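VlsE1 (Borreliella burgdorferi, PDB 1L8W) is a surface lipoprotein of the Lyme disease spirochaete whose antigenic variation probably serves evasion of the host immune response. Local coordinates at residues A[140-144]-A[145-149]. Sequence-based numbering, arbitrary orientation.
Sequences EVVAD and ADAAK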
ATOM      1  N   GLU A 140       0.625 -11.257   8.204  1.00 26.92           N
ATOM      2  CA  GLU A 140       1.401 -12.381   8.702  1.00 27.81           C
ATOM      3  C   GLU A 140       2.173 -11.936   9.930  1.00 26.19           C
ATOM      4  O   GLU A 140       2.868 -10.930   9.889  1.00 25.98           O
ATOM      5  CB  GLU A 140       2.388 -12.860   7.636  1.00 31.90           C
ATOM      6  CG  GLU A 140       1.954 -14.121   6.934  1.00 38.86           C
ATOM      7  CD  GLU A 140       1.788 -15.280   7.894  1.00 41.31           C
ATOM      8  OE1 GLU A 140       2.808 -15.736   8.451  1.00 45.55           O
ATOM      9  OE2 GLU A 140       0.639 -15.729   8.098  1.00 43.02           O
ATOM     10  N   VAL A 141       2.047 -12.693  11.014  1.00 26.35           N
ATOM     11  CA  VAL A 141       2.726 -12.387  12.270  1.00 26.64           C
ATOM     12  C   VAL A 141       3.621 -13.543  12.702  1.00 28.29           C
ATOM     13  O   VAL A 141       3.147 -14.667  12.845  1.00 28.52           O
ATOM     14  CB  VAL A 141       1.706 -12.142  13.402  1.00 26.53           C
ATOM     15  CG1 VAL A 141       2.439 -11.905  14.726  1.00 25.20           C
ATOM     16  CG2 VAL A 141       0.803 -10.965  13.038  1.00 24.12           C
ATOM     17  N   VAL A 142       4.906 -13.266  12.921  1.00 30.24           N
ATOM     18  CA  VAL A 142       5.849 -14.302  13.355  1.00 30.36           C
ATOM     19  C   VAL A 142       6.461 -14.007  14.724  1.00 32.53           C
ATOM     20  O   VAL A 142       6.806 -12.864  15.032  1.00 31.38           O
ATOM     21  CB  VAL A 142       7.001 -14.494  12.331  1.00 28.72           C
ATOM     22  CG1 VAL A 142       6.432 -14.934  10.995  1.00 31.14           C
ATOM     23  CG2 VAL A 142       7.785 -13.214  12.167  1.00 26.19           C
ATOM     24  N   ALA A 143       6.588 -15.051  15.538  1.00 34.38           N
ATOM     25  CA  ALA A 143       7.154 -14.940  16.877  1.00 36.92           C
ATOM     26  C   ALA A 143       8.468 -15.717  16.972  1.00 39.90           C
ATOM     27  O   ALA A 143       9.281 -15.467  17.864  1.00 38.70           O
ATOM     28  CB  ALA A 143       6.166 -15.466  17.900  1.00 37.51           C
ATOM     29  N   ASP A 144       8.659 -16.666  16.053  1.00 41.87           N
ATOM     30  CA  ASP A 144       9.875 -17.475  16.000  1.00 43.79           C
ATOM     31  C   ASP A 144      10.995 -16.695  15.320  1.00 43.64           C
ATOM     32  O   ASP A 144      10.848 -16.238  14.187  1.00 42.26           O
ATOM     33  CB  ASP A 144       9.641 -18.776  15.224  1.00 46.34           C
ATOM     34  CG  ASP A 144       8.789 -19.768  15.983  1.00 51.01           C
ATOM     35  OD1 ASP A 144       9.062 -19.985  17.187  1.00 52.51           O
ATOM     36  OD2 ASP A 144       7.855 -20.341  15.374  1.00 52.06           O
ATOM     37  N   ALA A 145      12.117 -16.561  16.014  1.00 44.56           N
ATOM     38  CA  ALA A 145      13.271 -15.831  15.501  1.00 45.35           C
ATOM     39  C   ALA A 145      13.677 -16.224  14.081  1.00 45.58           C
ATOM     40  O   ALA A 145      14.262 -15.421  13.352  1.00 47.01           O
ATOM     41  CB  ALA A 145      14.450 -16.013  16.445  1.00 46.51           C
ATOM     42  N   ASP A 146      13.373 -17.455  13.683  1.00 46.30           N
ATOM     43  CA  ASP A 146      13.730 -17.912  12.345  1.00 45.79           C
ATOM     44  C   ASP A 146      12.712 -17.515  11.281  1.00 45.29           C
ATOM     45  O   ASP A 146      13.070 -17.314  10.119  1.00 45.38           O
ATOM     46  CB  ASP A 146      13.918 -19.431  12.335  1.00 48.30           C
ATOM     47  CG  ASP A 146      15.093 -19.877  13.187  1.00 51.85           C
ATOM     48  OD1 ASP A 146      16.175 -19.252  13.088  1.00 51.40           O
ATOM     49  OD2 ASP A 146      14.939 -20.860  13.947  1.00 52.29           O
ATOM     50  N   ALA A 147      11.448 -17.391  11.679  1.00 43.49           N
ATOM     51  CA  ALA A 147      10.381 -17.029  10.743  1.00 42.45           C
ATOM     52  C   ALA A 147      10.488 -15.595  10.225  1.00 41.09           C
ATOM     53  O   ALA A 147       9.991 -15.288   9.140  1.00 41.11           O
ATOM     54  CB  ALA A 147       9.019 -17.243  11.398  1.00 43.01           C
ATOM     55  N   ALA A 148      11.126 -14.720  10.998  1.00 39.72           N
ATOM     56  CA  ALA A 148      11.280 -13.322  10.593  1.00 39.46           C
ATOM     57  C   ALA A 148      12.146 -13.231   9.342  1.00 38.29           C
ATOM     58  O   ALA A 148      13.017 -14.070   9.125  1.00 38.59           O
ATOM     59  CB  ALA A 148      11.908 -12.501  11.725  1.00 37.55           C
ATOM     60  N   LYS A 149      11.906 -12.207   8.530  1.00 36.79           N
ATOM     61  CA  LYS A 149      12.664 -12.022   7.298  1.00 36.93           C
ATOM     62  C   LYS A 149      12.610 -10.583   6.790  1.00 35.17           C
ATOM     63  O   LYS A 149      11.804  -9.764   7.244  1.00 32.71           O
ATOM     64  CB  LYS A 149      12.114 -12.939   6.193  1.00 40.93           C
ATOM     65  CG  LYS A 149      12.270 -14.434   6.439  1.00 41.68           C
ATOM     66  CD  LYS A 149      11.619 -15.227   5.321  1.00 47.20           C
ATOM     67  CE  LYS A 149      11.812 -16.730   5.505  1.00 49.24           C
ATOM     68  NZ  LYS A 149      11.144 -17.508   4.421  1.00 48.35           N
TER
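A type I beta turn from D144 to A147, just past the short strand 141-142, folds the chain back so that A147 and A148 come up against V142. The turn is closed by A147 N donating to D144 O at 2.8 Å. That bond is bent, with an N-H...O angle of 131°, and the donor sits about 50° above the carbonyl plane. A145 and D146 fill the two corner positions, both with helical backbone angles, and A147 continues them for one more residue.

V142 divides its two methyls between the returning residues. V142 CG1 lies beside the backbone N, chi1 -61°, and meets the A147 methyl tightly, 3.5 Å from A147 CB; V142 CG2 rests over the backbone of A148, 3.8 Å from A148 CA. A147 CB also comes within 4.2 Å of D144 CB.

V142 also bonds through its backbone to F287 in the parallel strand 287-288 and to V289 just beyond it, and A148 touches A197. D144 and D146 are both exposed, and D144 OD1 lies 6.8 Å from D146 OD2, so any repulsion between them is probably weak. The bent bond thus closes the turn on itself, while apolar packing of the buried V142 on A147 and A148 joins the turn to the strand.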